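PDB 3IT5: protease LasA from Pseudomonas aeruginosa, which cuts the pentaglycine cross-links of staphylococcal peptidoglycan and contributes to elastin breakdown as a secreted zinc metalloendopeptidase of the M23 family. Local coordinates for residues Y15-G21 with A171-N177; A53-T58 with R68-P72; V61-V67 with Y79-I85. One frame throughout, in Å; residues are numbered along the deposited sequence.

All three contacts reach the same antiparallel sheet. Interactions 2 and 3 both use strands 57-63 and 66-70; their centres lie about 14 Å apart, and they touch where the Y79 hydroxyl meets the backbone of A54. Along the chain their segments alternate, and both are nested inside the long loop that interaction 1 closes by pairing strand 16-19, near the N terminus, with strand 175-176, near the C terminus. Interaction 1 sits on the opposite side of the chain's centre, about 21 Å from each of the others between centres. The zinc lies near both N20 of interaction 1 and H81 of interaction 3, so contacts on both sides of the chain's centre border the metal site.

Interaction 1 (Y15-G21 with A171-N177); sequences YSWQPNG and AFRPLYN
F172, P19 and the side chain of Q18 carry much of the contact between 15-21 and 171-177. The amide of F172 gives a hydrogen bond of 2.9 Å from its N to P19 O, with the donor nearly in line with the carbonyl. The same oxygen lies above one face of the F172 ring, offset toward the rim, while N20 CB sits 3.6 Å from F172 CZ. With CG anti to its own carbonyl carbon (chi1 -56°), the phenyl group folds back beside these residues; W41 meets it edge-to-face.

The pyrrolidine of P19 packs against R173 O and L175. Its CD is 3.5 Å from R173 O, and its CG meets the methyl CD2 of L175 at 4.0 Å, the two side chains crossing at about a right angle; F160 packs on both. Q18 extends over the backbone of 172-173, its CG lying 3.9 Å from R173 C.

Beyond P19 the backbones pair as antiparallel strands at W17-L175 and S16-Y176. L175 N donates to W17 O at 2.8 Å from above the carbonyl plane, and N177 N donates to Y15 O. Between these bonds S16 faces Y176 in a non-hydrogen-bonded pair, its OG 3.2 Å from Y176 CA and at the edge of the tyrosine ring.

N20 turns its amide away to D36, whose backbone N donates to OD1. This short pairing thus joins a strand from near the N terminus to one from near the C terminus, at a sheet edge bordering the M23 zinc site, where H23, D36 and H122 hold the metal.

Interaction 2 (A53-T58 with R68-P72); sequences AAHAGT and RVTHP
H55 reaches from its loop across V69 toward H71, and its side chain can be followed atom by atom. From CB the ring carbon CG sits between the backbone N and the carbonyl carbon (chi1 58°), which turns the imidazole back over its own chain. On one edge of the ring ND1 donates to A56 O at 2.7 Å, and it also lies 3.9 Å from H71 CB. CE1 comes next, 3.1 Å from V69 O. At the far tip NE2 shares a weak hydrogen bond with the hydroxyl of T77 on the neighbouring strand 75-83. One face of the ring receives the methyl CG1 of V69, 4.0 Å from the ring centroid, a CH-pi contact in which the two side chains lie alongside but point opposite ways. The other methyl of V69, CG2, packs on A53 CB.

A56 O is gripped twice. H71 ND1 also donates to it at 2.7 Å, a nearly straight bond (167°) lying in the plane of the H71 ring, and the two histidines approach the carbonyl from opposite faces. Both ND1 atoms therefore carry hydrogen in this arrangement. In H71, CG is anti to the backbone N (chi1 -163°) and carries ND1 back to A56 O.

Past the histidines, G57 CA approaches T70 O to 3.2 Å. Its backbone angles belong to glycine: T70 O, H71 N and the preceding carbonyl oxygen crowd the place of a CB. T58 and T70 then form a hydrogen-bonded antiparallel pair, T58 N to T70 O and T70 N to T58 O. Together these contacts make the open end of the beta hairpin of strands 57-63 and 66-70, in the part of the chain belonging to the M23 peptidase family.

Interaction 3 (V61-V67 with Y79-I85); sequences VLSRCQV and YYHMDQI
I85 fills the tight part of this contact. Its CD1 lies 3.5 Å from V67 CG2, the two side chains overlapping as they point opposite ways, and it meets V61 CG1 tip to tip at 3.8 Å. The CG2 branch of I85 touches both valines. With CG1 anti to its own carbonyl carbon (chi1 -57°), the isoleucine also sends CD1 under the turn, close to the carbonyl oxygens of S63 and R64.

Next to this cluster V67 and Y79 form a hydrogen-bonded antiparallel pair that joins strands 66-70 and 75-83, a beta hairpin of the M23 fold. M82 N donates to C65 O, in the turn just before strand 66-70, at 2.9 Å. H81, the inferred proton donor or acceptor beside the zinc, sits at the break in strand 75-83; its ND1 bonds to A109 O and its ring meets that of H120. The type I turn from S63 to Q66 is flanked by a classic beta bulge, L62 and S63 opposite Q66, and S63 OG accepts from C65 N in an ST turn while also bonding to E112 OE2.

On the Y80 side the fit is oblique. C65 SG, disulfide-bonded to C111, lies 3.4 Å from Y80 CE1 in a sulfur-aromatic contact. Q66 crosses the same ring with its amide plane turned 53° against it, while OE1 takes a hydrogen bond from N78.

R64, exposed to solvent, is held more loosely: NH2 stays 4.7 Å from D83 OD1 and bonds weakly to T108 OG1, and a water bridges R64 O and I85 N.

Interaction 1 (Y15-G21 with A171-N177)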
# COMPACT_ATOMS: atom_id res chain seq x y z
N TYR A 15 -3.96 -13.85 1.74
CA TYR A 15 -2.85 -13.92 0.79
C TYR A 15 -1.65 -13.08 1.27
O TYR A 15 -1.79 -12.27 2.19
CB TYR A 15 -3.32 -13.52 -0.62
CG TYR A 15 -4.45 -14.41 -1.14
CD1 TYR A 15 -4.18 -15.53 -1.93
CD2 TYR A 15 -5.78 -14.13 -0.81
CE1 TYR A 15 -5.22 -16.34 -2.40
CE2 TYR A 15 -6.82 -14.94 -1.27
CZ TYR A 15 -6.53 -16.04 -2.06
OH TYR A 15 -7.58 -16.83 -2.50
N SER A 16 -0.49 -13.31 0.67
CA SER A 16 0.76 -12.73 1.14
C SER A 16 1.56 -12.10 -0.00
O SER A 16 1.85 -12.75 -1.00
CB SER A 16 1.62 -13.80 1.83
OG SER A 16 0.91 -14.43 2.88
N TRP A 17 1.91 -10.82 0.16
CA TRP A 17 2.78 -10.13 -0.78
C TRP A 17 4.07 -9.70 -0.09
O TRP A 17 4.13 -9.68 1.15
CB TRP A 17 2.08 -8.88 -1.35
CG TRP A 17 1.00 -9.15 -2.34
CD1 TRP A 17 0.43 -10.35 -2.65
CD2 TRP A 17 0.32 -8.17 -3.13
NE1 TRP A 17 -0.56 -10.18 -3.60
CE2 TRP A 17 -0.65 -8.85 -3.91
CE3 TRP A 17 0.43 -6.78 -3.26
CZ2 TRP A 17 -1.49 -8.19 -4.80
CZ3 TRP A 17 -0.41 -6.12 -4.14
CH2 TRP A 17 -1.36 -6.82 -4.90
N GLN A 18 5.07 -9.34 -0.89
CA GLN A 18 6.35 -8.86 -0.37
C GLN A 18 6.44 -7.33 -0.41
O GLN A 18 6.45 -6.74 -1.50
CB GLN A 18 7.51 -9.42 -1.20
CG GLN A 18 7.67 -10.92 -1.20
CD GLN A 18 8.79 -11.35 -2.12
OE1 GLN A 18 9.77 -10.63 -2.32
NE2 GLN A 18 8.64 -12.53 -2.72
N PRO A 19 6.53 -6.68 0.76
CA PRO A 19 6.70 -5.23 0.78
C PRO A 19 8.17 -4.81 0.69
O PRO A 19 9.05 -5.61 1.01
CB PRO A 19 6.11 -4.82 2.13
CG PRO A 19 6.38 -6.03 3.02
CD PRO A 19 6.45 -7.25 2.13
N ASN A 20 8.42 -3.58 0.26
CA ASN A 20 9.76 -3.00 0.31
C ASN A 20 9.81 -1.87 1.34
O ASN A 20 8.81 -1.60 2.00
CB ASN A 20 10.22 -2.55 -1.09
CG ASN A 20 9.66 -1.18 -1.49
OD1 ASN A 20 8.73 -0.66 -0.88
ND2 ASN A 20 10.25 -0.59 -2.53
N GLY A 21 10.96 -1.22 1.46
CA GLY A 21 11.16 -0.17 2.46
C GLY A 21 10.31 1.08 2.26
O GLY A 21 9.96 1.44 1.12
N ALA A 171 11.29 -6.67 5.08
CA ALA A 171 11.09 -6.36 3.67
C ALA A 171 11.52 -7.56 2.84
O ALA A 171 12.48 -8.26 3.20
CB ALA A 171 11.89 -5.14 3.29
N PHE A 172 10.79 -7.81 1.76
CA PHE A 172 11.06 -8.89 0.80
C PHE A 172 10.85 -10.31 1.35
O PHE A 172 11.46 -11.27 0.87
CB PHE A 172 12.44 -8.71 0.13
CG PHE A 172 12.59 -7.37 -0.56
CD1 PHE A 172 13.61 -6.50 -0.18
CD2 PHE A 172 11.72 -6.98 -1.56
CE1 PHE A 172 13.75 -5.26 -0.81
CE2 PHE A 172 11.85 -5.75 -2.19
CZ PHE A 172 12.87 -4.89 -1.82
N ARG A 173 9.99 -10.43 2.36
CA ARG A 173 9.44 -11.72 2.78
C ARG A 173 7.91 -11.68 2.64
O ARG A 173 7.32 -10.59 2.70
CB ARG A 173 9.84 -12.07 4.21
CG ARG A 173 11.13 -12.89 4.32
CD ARG A 173 12.36 -12.00 4.37
NE ARG A 173 13.59 -12.74 4.61
CZ ARG A 173 14.73 -12.19 5.03
NH1 ARG A 173 14.80 -10.89 5.28
NH2 ARG A 173 15.80 -12.94 5.22
N PRO A 174 7.28 -12.85 2.43
CA PRO A 174 5.81 -12.88 2.31
C PRO A 174 5.14 -12.37 3.57
O PRO A 174 5.44 -12.84 4.67
CB PRO A 174 5.51 -14.37 2.11
CG PRO A 174 6.78 -14.94 1.55
CD PRO A 174 7.87 -14.18 2.22
N LEU A 175 4.25 -11.39 3.42
CA LEU A 175 3.55 -10.80 4.55
C LEU A 175 2.07 -11.18 4.51
O LEU A 175 1.31 -10.63 3.72
CB LEU A 175 3.72 -9.27 4.54
CG LEU A 175 3.29 -8.46 5.77
CD1 LEU A 175 4.09 -8.89 7.00
CD2 LEU A 175 3.46 -6.97 5.51
N TYR A 176 1.68 -12.12 5.36
CA TYR A 176 0.29 -12.60 5.42
C TYR A 176 -0.66 -11.50 5.87
O TYR A 176 -0.39 -10.79 6.84
CB TYR A 176 0.15 -13.83 6.33
CG TYR A 176 -1.25 -14.41 6.33
CD1 TYR A 176 -2.15 -14.11 7.36
CD2 TYR A 176 -1.69 -15.23 5.29
CE1 TYR A 176 -3.45 -14.62 7.36
CE2 TYR A 176 -2.98 -15.76 5.29
CZ TYR A 176 -3.85 -15.45 6.32
OH TYR A 176 -5.13 -15.96 6.32
N ASN A 177 -1.78 -11.38 5.16
CA ASN A 177 -2.82 -10.41 5.48
C ASN A 177 -4.03 -11.09 6.13
O ASN A 177 -4.83 -11.72 5.44
CB ASN A 177 -3.25 -9.65 4.22
CG ASN A 177 -4.31 -8.59 4.50
OD1 ASN A 177 -4.54 -8.20 5.65
ND2 ASN A 177 -4.96 -8.11 3.45

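Interaction 2 (A53-T58 with R68-P72)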
# COMPACT_ATOMS: atom_id res chain seq x y z
N ALA A 53 -8.87 -2.25 -1.27
CA ALA A 53 -8.95 -1.14 -0.33
C ALA A 53 -8.43 -1.54 1.04
O ALA A 53 -8.82 -2.57 1.60
CB ALA A 53 -10.38 -0.62 -0.23
N ALA A 54 -7.55 -0.71 1.58
CA ALA A 54 -6.98 -0.94 2.90
C ALA A 54 -7.99 -0.61 4.00
O ALA A 54 -7.83 -1.04 5.15
CB ALA A 54 -5.72 -0.14 3.07
N HIS A 55 -9.03 0.14 3.64
CA HIS A 55 -10.04 0.58 4.59
C HIS A 55 -11.34 0.99 3.91
O HIS A 55 -11.41 1.12 2.68
CB HIS A 55 -9.51 1.76 5.41
CG HIS A 55 -9.11 2.93 4.56
ND1 HIS A 55 -9.96 3.99 4.30
CD2 HIS A 55 -7.95 3.21 3.92
CE1 HIS A 55 -9.34 4.87 3.53
NE2 HIS A 55 -8.12 4.42 3.29
N ALA A 56 -12.37 1.19 4.74
CA ALA A 56 -13.64 1.78 4.32
C ALA A 56 -13.47 3.24 3.93
O ALA A 56 -12.67 3.96 4.53
CB ALA A 56 -14.67 1.66 5.44
N GLY A 57 -14.23 3.67 2.93
CA GLY A 57 -14.22 5.06 2.49
C GLY A 57 -14.69 5.26 1.07
O GLY A 57 -15.31 4.37 0.47
N THR A 58 -14.37 6.43 0.52
CA THR A 58 -14.84 6.83 -0.81
C THR A 58 -13.73 6.76 -1.85
O THR A 58 -12.61 7.23 -1.61
CB THR A 58 -15.42 8.25 -0.80
OG1 THR A 58 -16.35 8.40 0.28
CG2 THR A 58 -16.13 8.58 -2.12
N ARG A 68 -7.58 6.62 -5.05
CA ARG A 68 -7.51 7.03 -3.65
C ARG A 68 -8.78 6.57 -2.92
O ARG A 68 -9.88 6.67 -3.46
CB ARG A 68 -7.33 8.56 -3.55
CG ARG A 68 -7.39 9.19 -2.15
CD ARG A 68 -6.01 9.50 -1.53
NE ARG A 68 -5.04 10.03 -2.50
CZ ARG A 68 -4.81 11.32 -2.74
NH1 ARG A 68 -5.48 12.27 -2.09
NH2 ARG A 68 -3.90 11.66 -3.65
N VAL A 69 -8.61 6.06 -1.70
CA VAL A 69 -9.75 5.70 -0.85
C VAL A 69 -9.74 6.62 0.37
O VAL A 69 -8.76 6.65 1.12
CB VAL A 69 -9.73 4.20 -0.45
CG1 VAL A 69 -10.94 3.84 0.42
CG2 VAL A 69 -9.70 3.31 -1.69
N THR A 70 -10.82 7.37 0.55
CA THR A 70 -10.87 8.42 1.56
C THR A 70 -11.95 8.14 2.62
O THR A 70 -13.14 8.06 2.30
CB THR A 70 -11.11 9.80 0.92
OG1 THR A 70 -10.15 10.01 -0.14
CG2 THR A 70 -10.99 10.91 1.96
N HIS A 71 -11.51 7.99 3.86
CA HIS A 71 -12.39 7.74 5.01
C HIS A 71 -12.99 9.06 5.51
O HIS A 71 -12.39 10.12 5.30
CB HIS A 71 -11.60 7.04 6.12
CG HIS A 71 -12.45 6.38 7.17
ND1 HIS A 71 -13.07 5.17 6.96
CD2 HIS A 71 -12.75 6.75 8.43
CE1 HIS A 71 -13.74 4.83 8.05
NE2 HIS A 71 -13.56 5.77 8.96
N PRO A 72 -14.19 9.02 6.14
CA PRO A 72 -14.74 10.25 6.74
C PRO A 72 -13.84 10.88 7.82
O PRO A 72 -13.98 12.07 8.11
CB PRO A 72 -16.05 9.76 7.37
CG PRO A 72 -16.45 8.58 6.53
CD PRO A 72 -15.16 7.91 6.16

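Interaction 3 (V61-V67 with Y79-I85)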
# COMPACT_ATOMS: atom_id res chain seq x y z
N VAL A 61 -11.26 7.75 -8.69
CA VAL A 61 -10.42 7.27 -9.79
C VAL A 61 -9.79 8.48 -10.47
O VAL A 61 -10.42 9.16 -11.30
CB VAL A 61 -11.19 6.36 -10.79
CG1 VAL A 61 -10.26 5.85 -11.89
CG2 VAL A 61 -11.82 5.18 -10.06
N LEU A 62 -8.54 8.75 -10.10
CA LEU A 62 -7.78 9.90 -10.61
C LEU A 62 -7.33 9.69 -12.05
O LEU A 62 -7.19 10.65 -12.81
CB LEU A 62 -6.58 10.19 -9.70
CG LEU A 62 -6.91 10.89 -8.37
CD1 LEU A 62 -6.05 10.38 -7.22
CD2 LEU A 62 -6.78 12.40 -8.51
N SER A 63 -7.10 8.43 -12.42
CA SER A 63 -6.67 8.06 -13.76
C SER A 63 -6.74 6.54 -13.90
O SER A 63 -7.02 5.84 -12.92
CB SER A 63 -5.24 8.54 -14.02
OG SER A 63 -4.30 7.77 -13.28
N ARG A 64 -6.47 6.03 -15.10
CA ARG A 64 -6.45 4.58 -15.36
C ARG A 64 -5.46 3.80 -14.47
O ARG A 64 -5.54 2.58 -14.36
CB ARG A 64 -6.15 4.30 -16.85
CG ARG A 64 -4.75 4.68 -17.34
CD ARG A 64 -4.64 4.64 -18.86
NE ARG A 64 -4.56 3.27 -19.37
CZ ARG A 64 -3.45 2.69 -19.82
NH1 ARG A 64 -2.30 3.35 -19.86
NH2 ARG A 64 -3.49 1.43 -20.25
N CYS A 65 -4.53 4.53 -13.85
CA CYS A 65 -3.47 3.91 -13.07
C CYS A 65 -3.33 4.42 -11.63
O CYS A 65 -2.35 4.12 -10.95
CB CYS A 65 -2.14 4.04 -13.82
SG CYS A 65 -1.28 5.61 -13.64
N GLN A 66 -4.33 5.18 -11.16
CA GLN A 66 -4.28 5.72 -9.79
C GLN A 66 -5.66 5.85 -9.14
O GLN A 66 -6.62 6.30 -9.78
CB GLN A 66 -3.55 7.07 -9.74
CG GLN A 66 -3.03 7.42 -8.35
CD GLN A 66 -2.23 8.71 -8.29
OE1 GLN A 66 -1.25 8.81 -7.55
NE2 GLN A 66 -2.66 9.72 -9.05
N VAL A 67 -5.71 5.46 -7.86
CA VAL A 67 -6.94 5.42 -7.06
C VAL A 67 -6.63 5.91 -5.64
O VAL A 67 -5.55 5.64 -5.11
CB VAL A 67 -7.52 3.97 -6.98
CG1 VAL A 67 -8.60 3.85 -5.89
CG2 VAL A 67 -8.08 3.53 -8.32
N TYR A 79 -3.11 4.70 -4.10
CA TYR A 79 -2.74 3.49 -4.82
C TYR A 79 -2.28 3.88 -6.22
O TYR A 79 -3.08 4.33 -7.04
CB TYR A 79 -3.94 2.53 -4.90
CG TYR A 79 -4.57 2.23 -3.56
CD1 TYR A 79 -5.45 3.13 -2.96
CD2 TYR A 79 -4.28 1.05 -2.88
CE1 TYR A 79 -6.02 2.87 -1.73
CE2 TYR A 79 -4.85 0.77 -1.65
CZ TYR A 79 -5.72 1.69 -1.08
OH TYR A 79 -6.28 1.41 0.15
N TYR A 80 -0.98 3.72 -6.48
CA TYR A 80 -0.42 4.08 -7.77
C TYR A 80 0.18 2.84 -8.43
O TYR A 80 0.36 1.81 -7.78
CB TYR A 80 0.61 5.22 -7.63
CG TYR A 80 1.06 5.84 -8.94
CD1 TYR A 80 0.13 6.32 -9.87
CD2 TYR A 80 2.41 5.95 -9.25
CE1 TYR A 80 0.55 6.89 -11.08
CE2 TYR A 80 2.84 6.52 -10.46
CZ TYR A 80 1.91 6.98 -11.36
OH TYR A 80 2.32 7.53 -12.54
N HIS A 81 0.48 2.96 -9.72
CA HIS A 81 0.86 1.82 -10.56
C HIS A 81 -0.29 0.81 -10.65
O HIS A 81 -0.07 -0.40 -10.58
CB HIS A 81 2.14 1.13 -10.07
CG HIS A 81 3.30 2.06 -9.86
ND1 HIS A 81 3.73 2.95 -10.83
CD2 HIS A 81 4.15 2.20 -8.82
CE1 HIS A 81 4.78 3.61 -10.37
NE2 HIS A 81 5.06 3.17 -9.16
N MET A 82 -1.50 1.33 -10.80
CA MET A 82 -2.71 0.50 -10.90
C MET A 82 -3.06 0.21 -12.35
O MET A 82 -2.56 0.86 -13.27
CB MET A 82 -3.89 1.19 -10.22
CG MET A 82 -3.78 1.34 -8.71
SD MET A 82 -3.85 -0.23 -7.84
CE MET A 82 -5.52 -0.79 -8.23
N ASP A 83 -3.91 -0.79 -12.55
CA ASP A 83 -4.42 -1.14 -13.87
C ASP A 83 -5.78 -1.80 -13.69
O ASP A 83 -6.11 -2.25 -12.59
CB ASP A 83 -3.44 -2.09 -14.58
CG ASP A 83 -3.77 -2.30 -16.06
OD1 ASP A 83 -4.47 -1.46 -16.67
OD2 ASP A 83 -3.32 -3.32 -16.62
N GLN A 84 -6.57 -1.84 -14.76
CA GLN A 84 -7.85 -2.56 -14.78
C GLN A 84 -8.73 -2.15 -13.59
O GLN A 84 -9.29 -3.00 -12.89
CB GLN A 84 -7.59 -4.08 -14.81
CG GLN A 84 -6.74 -4.54 -16.01
CD GLN A 84 -6.43 -6.03 -16.00
OE1 GLN A 84 -7.12 -6.82 -15.38
NE2 GLN A 84 -5.37 -6.41 -16.71
N ILE A 85 -8.85 -0.84 -13.39
CA ILE A 85 -9.63 -0.28 -12.29
C ILE A 85 -11.10 -0.67 -12.41
O ILE A 85 -11.75 -0.44 -13.43
CB ILE A 85 -9.45 1.25 -12.17
CG1 ILE A 85 -7.97 1.59 -12.00
CG2 ILE A 85 -10.29 1.80 -11.01
CD1 ILE A 85 -7.67 3.07 -11.75
O HOH W 1 -8.11 1.03 -15.43